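Side-chain contacts in bifunctional protein PutA (PDB 5UR2), which probably oxidises proline to glutamate in two steps, through an FAD-dependent proline dehydrogenase and an NAD-dependent glutamate semialdehyde dehydrogenase: residues B[821-824]-B[825-829]; B[869-873]-B[874-878]; B[574-577]-B[578-582]. All coordinates share one frame; numbering follows the deposited sequence.

Contact 1 (B[821-824]-B[825-829]); sequences PVVD and KEAYD
Asp824 caps the start of helix 825-841, its carboxylate accepting from the backbone N of Ala827. This is an N-cap, set in the aldehyde dehydrogenase part of the chain. The bond from Ala827 N to Asp824 OD1 is 2.9 Å long and nearly straight, at 166°. OD1 is met almost end-on, in line with its own C-O bond. The torsion explains the reach: Asp824 CG sits between its backbone N and its carbonyl carbon (chi1 61°), which swings OD1 back to the N-H of Ala827. OD1 also lies against the methyl group of Ala827, with Ala827 CB at 3.4 Å. The carbonyl of the same aspartate starts the helical bonding, since Tyr828 N gives to Asp824 O at 2.9 Å.

The other carboxylate oxygen is held separately. Asp824 OD2 accepts from Gln669 and from a water at 2.8 Å. That water gives its second proton to Glu826 OE1, so it bridges two acidic groups and probably eases the repulsion between them.

Two valines of the preceding loop pack on the first turn. Val823 CG1 touches Ala827 CB at 3.9 Å. Val822 CG2 rests on Tyr828 CB at 4.0 Å and lies at the edge of the Tyr828 ring, near its plane. Outside the turn, Val823 also packs on Trp641, and its carbonyl is held by Arg514.

Within the helix, Lys825 forms a salt bridge one turn ahead. Its chain runs extended as far as CE and bends only at the last torsion (chi4 -52°). This brings Lys825 NZ to 2.7 Å from Asp829 OD2, on the syn lone pair of that oxygen.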
ATOM      1  N   PRO B 821     -14.334  -8.316 -38.319  1.00 23.86           N
ATOM      2  CA  PRO B 821     -15.778  -8.314 -38.049  1.00 24.35           C
ATOM      3  C   PRO B 821     -16.084  -8.062 -36.575  1.00 23.67           C
ATOM      4  O   PRO B 821     -15.211  -8.123 -35.719  1.00 22.38           O
ATOM      5  CB  PRO B 821     -16.200  -9.730 -38.464  1.00 21.31           C
ATOM      6  CG  PRO B 821     -14.987 -10.570 -38.026  1.00 20.68           C
ATOM      7  CD  PRO B 821     -13.759  -9.675 -38.287  1.00 20.27           C
ATOM      8  N   VAL B 822     -17.364  -7.788 -36.281  1.00 25.76           N
ATOM      9  CA  VAL B 822     -17.802  -7.764 -34.883  1.00 24.67           C
ATOM     10  C   VAL B 822     -18.140  -9.194 -34.466  1.00 23.56           C
ATOM     11  O   VAL B 822     -18.090 -10.114 -35.286  1.00 26.47           O
ATOM     12  CB  VAL B 822     -18.995  -6.814 -34.640  1.00 33.59           C
ATOM     13  CG1 VAL B 822     -18.577  -5.350 -34.826  1.00 21.10           C
ATOM     14  CG2 VAL B 822     -20.198  -7.192 -35.525  1.00 22.01           C
ATOM     15  N   VAL B 823     -18.495  -9.393 -33.195  1.00 27.48           N
ATOM     16  CA  VAL B 823     -18.315 -10.705 -32.571  1.00 28.57           C
ATOM     17  C   VAL B 823     -19.322 -11.739 -33.087  1.00 29.38           C
ATOM     18  O   VAL B 823     -18.946 -12.884 -33.361  1.00 27.27           O
ATOM     19  CB  VAL B 823     -18.362 -10.573 -31.035  1.00 24.79           C
ATOM     20  CG1 VAL B 823     -19.744 -10.149 -30.560  1.00 25.27           C
ATOM     21  CG2 VAL B 823     -17.999 -11.887 -30.407  1.00 21.53           C
ATOM     22  N   ASP B 824     -20.600 -11.374 -33.242  1.00 30.20           N
ATOM     23  CA  ASP B 824     -21.619 -12.360 -33.614  1.00 33.41           C
ATOM     24  C   ASP B 824     -22.793 -11.665 -34.304  1.00 28.88           C
ATOM     25  O   ASP B 824     -22.837 -10.436 -34.425  1.00 29.50           O
ATOM     26  CB  ASP B 824     -22.083 -13.199 -32.399  1.00 24.60           C
ATOM     27  CG  ASP B 824     -22.722 -12.355 -31.274  1.00 32.40           C
ATOM     28  OD1 ASP B 824     -23.076 -11.170 -31.492  1.00 28.37           O
ATOM     29  OD2 ASP B 824     -22.875 -12.900 -30.154  1.00 37.37           O
ATOM     30  N   LYS B 825     -23.756 -12.475 -34.763  1.00 27.21           N
ATOM     31  CA  LYS B 825     -24.844 -11.940 -35.578  1.00 27.63           C
ATOM     32  C   LYS B 825     -25.727 -10.978 -34.779  1.00 29.19           C
ATOM     33  O   LYS B 825     -26.193  -9.965 -35.314  1.00 27.94           O
ATOM     34  CB  LYS B 825     -25.663 -13.086 -36.172  1.00 35.68           C
ATOM     35  CG  LYS B 825     -26.677 -12.627 -37.230  1.00 34.70           C
ATOM     36  CD  LYS B 825     -27.385 -13.789 -37.866  1.00 37.97           C
ATOM     37  CE  LYS B 825     -28.384 -13.317 -38.929  1.00 47.22           C
ATOM     38  NZ  LYS B 825     -29.350 -12.275 -38.449  1.00 43.42           N
ATOM     39  N   GLU B 826     -25.966 -11.278 -33.499  1.00 31.06           N
ATOM     40  CA  GLU B 826     -26.711 -10.359 -32.640  1.00 34.54           C
ATOM     41  C   GLU B 826     -26.052  -8.981 -32.586  1.00 33.63           C
ATOM     42  O   GLU B 826     -26.718  -7.954 -32.736  1.00 31.46           O
ATOM     43  CB  GLU B 826     -26.840 -10.935 -31.231  1.00 31.04           C
ATOM     44  CG  GLU B 826     -27.576  -9.991 -30.291  1.00 44.31           C
ATOM     45  CD  GLU B 826     -27.606 -10.461 -28.845  1.00 53.52           C
ATOM     46  OE1 GLU B 826     -27.193 -11.604 -28.575  1.00 48.96           O
ATOM     47  OE2 GLU B 826     -28.027  -9.665 -27.976  1.00 62.98           O
ATOM     48  N   ALA B 827     -24.745  -8.937 -32.332  1.00 33.38           N
ATOM     49  CA  ALA B 827     -24.067  -7.646 -32.289  1.00 29.95           C
ATOM     50  C   ALA B 827     -24.121  -6.960 -33.648  1.00 27.78           C
ATOM     51  O   ALA B 827     -24.402  -5.761 -33.739  1.00 29.12           O
ATOM     52  CB  ALA B 827     -22.615  -7.828 -31.837  1.00 29.26           C
ATOM     53  N   TYR B 828     -23.880  -7.720 -34.714  1.00 26.78           N
ATOM     54  CA  TYR B 828     -23.962  -7.176 -36.063  1.00 25.47           C
ATOM     55  C   TYR B 828     -25.316  -6.516 -36.310  1.00 30.23           C
ATOM     56  O   TYR B 828     -25.386  -5.346 -36.700  1.00 27.91           O
ATOM     57  CB  TYR B 828     -23.709  -8.294 -37.075  1.00 26.72           C
ATOM     58  CG  TYR B 828     -23.779  -7.862 -38.535  1.00 30.82           C
ATOM     59  CD1 TYR B 828     -22.670  -7.298 -39.166  1.00 24.66           C
ATOM     60  CD2 TYR B 828     -24.948  -8.018 -39.274  1.00 28.19           C
ATOM     61  CE1 TYR B 828     -22.722  -6.915 -40.488  1.00 25.26           C
ATOM     62  CE2 TYR B 828     -25.011  -7.631 -40.607  1.00 30.14           C
ATOM     63  CZ  TYR B 828     -23.889  -7.074 -41.200  1.00 30.77           C
ATOM     64  OH  TYR B 828     -23.920  -6.678 -42.510  1.00 35.77           O
ATOM     65  N   ASP B 829     -26.408  -7.254 -36.084  1.00 31.14           N
ATOM     66  CA  ASP B 829     -27.737  -6.699 -36.347  1.00 33.89           C
ATOM     67  C   ASP B 829     -28.033  -5.507 -35.449  1.00 32.65           C
ATOM     68  O   ASP B 829     -28.648  -4.528 -35.886  1.00 34.20           O
ATOM     69  CB  ASP B 829     -28.812  -7.778 -36.193  1.00 28.60           C
ATOM     70  CG  ASP B 829     -28.751  -8.827 -37.302  1.00 29.92           C
ATOM     71  OD1 ASP B 829     -28.249  -8.531 -38.398  1.00 41.32           O
ATOM     72  OD2 ASP B 829     -29.188  -9.960 -37.083  1.00 40.86           O
TER
HETATM   73  O   HOH W   1     -25.434 -13.697 -29.398  1.00 37.10           O

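Contact 2 (B[869-873]-B[874-878])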
ATOM      1  N   ALA B 869     -27.752  13.554 -27.462  1.00 36.40           N
ATOM      2  CA  ALA B 869     -28.387  12.586 -28.347  1.00 34.12           C
ATOM      3  C   ALA B 869     -28.113  11.155 -27.888  1.00 36.81           C
ATOM      4  O   ALA B 869     -27.061  10.846 -27.312  1.00 30.88           O
ATOM      5  CB  ALA B 869     -27.878  12.758 -29.780  1.00 33.73           C
ATOM      6  N   LYS B 870     -29.070  10.269 -28.187  1.00 36.93           N
ATOM      7  CA  LYS B 870     -28.919   8.865 -27.822  1.00 39.14           C
ATOM      8  C   LYS B 870     -27.619   8.288 -28.378  1.00 36.47           C
ATOM      9  O   LYS B 870     -26.902   7.555 -27.680  1.00 31.65           O
ATOM     10  CB  LYS B 870     -30.137   8.077 -28.303  1.00 41.80           C
ATOM     11  CG  LYS B 870     -30.114   6.585 -27.980  1.00 48.42           C
ATOM     12  CD  LYS B 870     -31.273   5.866 -28.700  1.00 50.08           C
ATOM     13  CE  LYS B 870     -31.361   4.384 -28.344  1.00 47.74           C
ATOM     14  NZ  LYS B 870     -32.550   3.748 -28.992  1.00 47.23           N
ATOM     15  N   LEU B 871     -27.283   8.637 -29.621  1.00 34.89           N
ATOM     16  CA  LEU B 871     -26.045   8.158 -30.228  1.00 32.96           C
ATOM     17  C   LEU B 871     -24.831   8.547 -29.403  1.00 33.26           C
ATOM     18  O   LEU B 871     -23.840   7.808 -29.378  1.00 34.91           O
ATOM     19  CB  LEU B 871     -25.913   8.701 -31.653  1.00 31.12           C
ATOM     20  CG  LEU B 871     -24.614   8.398 -32.399  1.00 31.21           C
ATOM     21  CD1 LEU B 871     -24.460   6.917 -32.655  1.00 28.16           C
ATOM     22  CD2 LEU B 871     -24.590   9.151 -33.711  1.00 29.82           C
ATOM     23  N   ALA B 872     -24.898   9.688 -28.714  1.00 29.87           N
ATOM     24  CA  ALA B 872     -23.796  10.217 -27.922  1.00 26.13           C
ATOM     25  C   ALA B 872     -23.888   9.872 -26.439  1.00 27.75           C
ATOM     26  O   ALA B 872     -23.124  10.431 -25.647  1.00 27.29           O
ATOM     27  CB  ALA B 872     -23.712  11.737 -28.092  1.00 27.40           C
ATOM     28  N   GLN B 873     -24.800   8.963 -26.042  1.00 27.75           N
ATOM     29  CA  GLN B 873     -25.040   8.571 -24.649  1.00 28.11           C
ATOM     30  C   GLN B 873     -25.017   7.059 -24.431  1.00 33.79           C
ATOM     31  O   GLN B 873     -24.445   6.597 -23.438  1.00 28.64           O
ATOM     32  CB  GLN B 873     -26.402   9.151 -24.144  1.00 31.31           C
ATOM     33  CG  GLN B 873     -26.432  10.675 -23.934  1.00 28.32           C
ATOM     34  CD  GLN B 873     -25.597  11.124 -22.723  1.00 36.29           C
ATOM     35  OE1 GLN B 873     -25.473  10.400 -21.729  1.00 34.26           O
ATOM     36  NE2 GLN B 873     -25.000  12.307 -22.822  1.00 33.76           N
ATOM     37  N   ALA B 874     -25.647   6.279 -25.311  1.00 23.77           N
ATOM     38  CA  ALA B 874     -25.728   4.832 -25.149  1.00 26.70           C
ATOM     39  C   ALA B 874     -24.503   4.163 -25.751  1.00 26.50           C
ATOM     40  O   ALA B 874     -24.079   4.504 -26.860  1.00 27.74           O
ATOM     41  CB  ALA B 874     -27.001   4.286 -25.813  1.00 25.22           C
ATOM     42  N   GLU B 875     -23.930   3.207 -25.018  1.00 29.53           N
ATOM     43  CA  GLU B 875     -22.742   2.510 -25.507  1.00 28.52           C
ATOM     44  C   GLU B 875     -23.131   1.576 -26.642  1.00 35.61           C
ATOM     45  O   GLU B 875     -24.120   0.847 -26.540  1.00 35.06           O
ATOM     46  CB  GLU B 875     -22.059   1.720 -24.386  1.00 25.36           C
ATOM     47  CG  GLU B 875     -20.774   1.001 -24.828  1.00 27.05           C
ATOM     48  CD  GLU B 875     -20.140   0.168 -23.707  1.00 33.06           C
ATOM     49  OE1 GLU B 875     -20.900  -0.535 -23.004  1.00 34.60           O
ATOM     50  OE2 GLU B 875     -18.888   0.194 -23.546  1.00 29.66           O
ATOM     51  N   ILE B 876     -22.365   1.605 -27.732  1.00 33.29           N
ATOM     52  CA  ILE B 876     -22.695   0.827 -28.912  1.00 31.86           C
ATOM     53  C   ILE B 876     -21.813  -0.405 -29.056  1.00 27.19           C
ATOM     54  O   ILE B 876     -22.283  -1.431 -29.560  1.00 26.58           O
ATOM     55  CB  ILE B 876     -22.604   1.704 -30.174  1.00 32.86           C
ATOM     56  CG1 ILE B 876     -23.508   2.937 -30.047  1.00 39.92           C
ATOM     57  CG2 ILE B 876     -22.978   0.893 -31.405  1.00 30.94           C
ATOM     58  CD1 ILE B 876     -23.335   3.954 -31.197  1.00 23.57           C
ATOM     59  N   PHE B 877     -20.558  -0.339 -28.609  1.00 27.38           N
ATOM     60  CA  PHE B 877     -19.621  -1.459 -28.721  1.00 27.13           C
ATOM     61  C   PHE B 877     -19.454  -1.880 -30.177  1.00 28.99           C
ATOM     62  O   PHE B 877     -19.440  -3.067 -30.504  1.00 28.16           O
ATOM     63  CB  PHE B 877     -20.055  -2.644 -27.853  1.00 23.25           C
ATOM     64  CG  PHE B 877     -18.960  -3.175 -26.980  1.00 27.05           C
ATOM     65  CD1 PHE B 877     -18.537  -2.452 -25.863  1.00 22.18           C
ATOM     66  CD2 PHE B 877     -18.350  -4.386 -27.270  1.00 23.65           C
ATOM     67  CE1 PHE B 877     -17.518  -2.923 -25.053  1.00 24.16           C
ATOM     68  CE2 PHE B 877     -17.329  -4.868 -26.472  1.00 26.51           C
ATOM     69  CZ  PHE B 877     -16.912  -4.136 -25.352  1.00 27.47           C
ATOM     70  N   GLY B 878     -19.344  -0.883 -31.055  1.00 29.88           N
ATOM     71  CA  GLY B 878     -19.175  -1.096 -32.469  1.00 29.94           C
ATOM     72  C   GLY B 878     -18.394   0.046 -33.092  1.00 33.49           C
ATOM     73  O   GLY B 878     -18.015   1.015 -32.417  1.00 27.01           O
TER
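Ala874 N bonds back to Lys870 O at 3.0 Å and 179°, closing a five-residue turn, 870-874, that includes the 3-10 segment 870-871. The same carbonyl takes a second bond, from Gln873 N to Lys870 O at 3.0 Å. Two donors therefore grip one oxygen. This second bond spans three residues, as does the one from Ala872 N to Ala869 O.

The closest side-chain contact joins Leu871 to Ile876. Their end methyls meet, with Leu871 CD1 only 3.5 Å from Ile876 CD1, which is tight for two carbons. Leu871 CB points away from the following residues, but the end of its chain returns toward them. Ile876 CB points toward the turn, and its chain stays extended to CD1 (chi2 173°). Both side chains pack on helix 825-841, Leu871 on Ala838 and Ile876 on Thr834. Ala874 CB approaches the aliphatic chain of Lys870, 4.4 Å from Lys870 CG.

Residues 875-878 belong to the Glu-Ile-Phe-Gly motif of the aldehyde dehydrogenase family. In relatives its glutamate contacts the nicotinamide ribose of NAD, and a similar role is probable here. Glu875 OE2 accepts from Gly749 N, and the Glu875 side chain is about 5 Å from that of Cys780, the predicted active-site cysteine. The same OE2 lies in the plane of the Phe877 ring at its edge.

Gln873 folds at its second torsion (chi2 -71°). Its NE2 binds the carbonyl oxygens of Gly867 and Ser898, while Lys750 NZ bonds to the carbonyls of both Leu871 and Ala874.

Contact 3 (B[574-577]-B[578-582]); sequences KLIA and TQVLE
Thr578 and Ala577 lie at the middle of helix 572-583, each reaching a partner four residues away along the same alpha-helix. Thr578 N bonds to Lys574 O at 3.3 Å. The hydroxyl lies alongside: Thr578 OG1 is 3.0 Å from Lys574 O. OG1 stands beside the backbone N (chi1 -53°), which turns it back toward the preceding turn. Thr578 CB also rests 3.8 Å from Leu575 O.

Ala577 works through its carbonyl. Leu581 N bonds to Ala577 O at 3.0 Å, and Leu581 CG comes to 3.6 Å from the same oxygen.

Ile576 supplies the main apolar contact. Its branch CG2 meets Val580 CG2 at 4.0 Å, the two chains crossing at an angle. In Ile576 this branch is anti to the backbone N, whereas in Val580 the touching methyl stands beside the backbone N. Val580 CG2 also lies 3.5 Å from Ile576 O, while Val580 N bonds to that oxygen. The helix packs on three others: Val580 touches Leu486 of helix 476-491, Ile576 touches Ala590 of helix 587-611, and Thr578 touches Val673 of helix 671-684.

Gln579 adds a water bridge. Its backbone bond to Leu575 O is weak, and its CG lies close to that oxygen as well. Beyond CG the chain is extended. Its side-chain amide gives to Asp593, and Gln579 NE2 also gives to a water at 2.9 Å, which in turn donates to Leu575 O.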
ATOM      1  N   LYS B 574       0.141 -20.171 -31.126  1.00 19.37           N
ATOM      2  CA  LYS B 574      -1.074 -20.979 -31.106  1.00 24.93           C
ATOM      3  C   LYS B 574      -2.212 -20.221 -30.415  1.00 18.62           C
ATOM      4  O   LYS B 574      -3.377 -20.294 -30.838  1.00 23.05           O
ATOM      5  CB  LYS B 574      -0.773 -22.320 -30.421  1.00 32.31           C
ATOM      6  CG  LYS B 574      -1.862 -23.376 -30.531  1.00 45.01           C
ATOM      7  CD  LYS B 574      -1.449 -24.688 -29.848  1.00 53.12           C
ATOM      8  CE  LYS B 574      -2.527 -25.783 -30.004  1.00 58.98           C
ATOM      9  NZ  LYS B 574      -3.748 -25.556 -29.160  1.00 60.46           N
ATOM     10  N   LEU B 575      -1.876 -19.438 -29.384  1.00 21.29           N
ATOM     11  CA  LEU B 575      -2.876 -18.654 -28.665  1.00 23.56           C
ATOM     12  C   LEU B 575      -3.383 -17.495 -29.510  1.00 19.29           C
ATOM     13  O   LEU B 575      -4.574 -17.171 -29.466  1.00 16.73           O
ATOM     14  CB  LEU B 575      -2.300 -18.144 -27.342  1.00 21.68           C
ATOM     15  CG  LEU B 575      -1.952 -19.249 -26.345  1.00 23.32           C
ATOM     16  CD1 LEU B 575      -1.207 -18.712 -25.124  1.00 14.61           C
ATOM     17  CD2 LEU B 575      -3.237 -19.964 -25.938  1.00 15.25           C
ATOM     18  N   ILE B 576      -2.503 -16.851 -30.277  1.00 20.56           N
ATOM     19  CA  ILE B 576      -2.961 -15.798 -31.181  1.00 22.53           C
ATOM     20  C   ILE B 576      -3.938 -16.365 -32.196  1.00 21.66           C
ATOM     21  O   ILE B 576      -5.037 -15.830 -32.401  1.00 22.88           O
ATOM     22  CB  ILE B 576      -1.774 -15.121 -31.886  1.00 16.83           C
ATOM     23  CG1 ILE B 576      -0.956 -14.317 -30.890  1.00 21.31           C
ATOM     24  CG2 ILE B 576      -2.271 -14.226 -33.018  1.00 15.75           C
ATOM     25  CD1 ILE B 576       0.338 -13.757 -31.476  1.00 17.97           C
ATOM     26  N   ALA B 577      -3.557 -17.471 -32.832  1.00 16.38           N
ATOM     27  CA  ALA B 577      -4.383 -18.022 -33.901  1.00 22.50           C
ATOM     28  C   ALA B 577      -5.800 -18.307 -33.414  1.00 23.70           C
ATOM     29  O   ALA B 577      -6.771 -18.022 -34.127  1.00 21.14           O
ATOM     30  CB  ALA B 577      -3.735 -19.284 -34.477  1.00 21.46           C
ATOM     31  N   THR B 578      -5.941 -18.813 -32.181  1.00 20.46           N
ATOM     32  CA  THR B 578      -7.276 -19.106 -31.658  1.00 20.25           C
ATOM     33  C   THR B 578      -8.128 -17.843 -31.577  1.00 25.61           C
ATOM     34  O   THR B 578      -9.329 -17.858 -31.895  1.00 28.24           O
ATOM     35  CB  THR B 578      -7.184 -19.754 -30.279  1.00 20.75           C
ATOM     36  OG1 THR B 578      -6.311 -20.879 -30.343  1.00 26.22           O
ATOM     37  CG2 THR B 578      -8.607 -20.207 -29.790  1.00 21.54           C
ATOM     38  N   GLN B 579      -7.531 -16.754 -31.110  1.00 19.53           N
ATOM     39  CA  GLN B 579      -8.257 -15.495 -31.003  1.00 19.61           C
ATOM     40  C   GLN B 579      -8.563 -14.913 -32.376  1.00 17.77           C
ATOM     41  O   GLN B 579      -9.631 -14.320 -32.579  1.00 22.50           O
ATOM     42  CB  GLN B 579      -7.460 -14.503 -30.166  1.00 16.71           C
ATOM     43  CG  GLN B 579      -7.146 -15.017 -28.798  1.00 21.17           C
ATOM     44  CD  GLN B 579      -6.835 -13.887 -27.857  1.00 24.57           C
ATOM     45  OE1 GLN B 579      -7.076 -12.724 -28.187  1.00 24.39           O
ATOM     46  NE2 GLN B 579      -6.285 -14.209 -26.689  1.00 24.32           N
ATOM     47  N   VAL B 580      -7.643 -15.053 -33.326  1.00 17.96           N
ATOM     48  CA  VAL B 580      -7.923 -14.578 -34.680  1.00 17.50           C
ATOM     49  C   VAL B 580      -9.159 -15.278 -35.241  1.00 26.02           C
ATOM     50  O   VAL B 580     -10.072 -14.635 -35.773  1.00 25.64           O
ATOM     51  CB  VAL B 580      -6.697 -14.784 -35.588  1.00 23.22           C
ATOM     52  CG1 VAL B 580      -7.077 -14.607 -37.062  1.00 18.03           C
ATOM     53  CG2 VAL B 580      -5.610 -13.805 -35.195  1.00 19.66           C
ATOM     54  N   LEU B 581      -9.230 -16.600 -35.086  1.00 23.20           N
ATOM     55  CA  LEU B 581     -10.287 -17.363 -35.750  1.00 28.08           C
ATOM     56  C   LEU B 581     -11.606 -17.344 -34.972  1.00 27.03           C
ATOM     57  O   LEU B 581     -12.671 -17.212 -35.581  1.00 22.01           O
ATOM     58  CB  LEU B 581      -9.825 -18.808 -35.985  1.00 30.44           C
ATOM     59  CG  LEU B 581      -8.666 -19.024 -36.968  1.00 25.25           C
ATOM     60  CD1 LEU B 581      -8.201 -20.455 -36.939  1.00 27.66           C
ATOM     61  CD2 LEU B 581      -9.145 -18.674 -38.376  1.00 28.45           C
ATOM     62  N   GLU B 582     -11.569 -17.480 -33.638  1.00 18.65           N
ATOM     63  CA  GLU B 582     -12.816 -17.587 -32.883  1.00 27.84           C
ATOM     64  C   GLU B 582     -13.445 -16.229 -32.600  1.00 22.81           C
ATOM     65  O   GLU B 582     -14.671 -16.106 -32.596  1.00 22.21           O
ATOM     66  CB  GLU B 582     -12.594 -18.320 -31.553  1.00 28.70           C
ATOM     67  CG  GLU B 582     -13.892 -18.618 -30.834  1.00 29.29           C
ATOM     68  CD  GLU B 582     -13.706 -19.116 -29.405  1.00 35.96           C
ATOM     69  OE1 GLU B 582     -12.642 -18.879 -28.809  1.00 30.25           O
ATOM     70  OE2 GLU B 582     -14.633 -19.761 -28.865  1.00 36.36           O
TER
HETATM   71  O   HOH W   2      -5.818 -17.039 -26.829  1.00 16.43           O

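Overall arrangement
All three contacts lie in the aldehyde dehydrogenase part of the chain. Along the sequence contact 3 comes first, then contact 1, then contact 2. Between centres, contacts 1 and 3 are about 18 Å apart, contacts 1 and 2 about 16 Å, and contacts 2 and 3 about 29 Å. None touches another. Arg514 links contacts 1 and 3, binding the carbonyls of Val823 and Glu582. Contact 1 starts helix 825-841. The loop of contact 2, beside the predicted catalytic cysteine, packs on that helix, and Arg830 of the helix binds the Ile876 carbonyl. Contact 3 is plain helix packing away from the annotated sites.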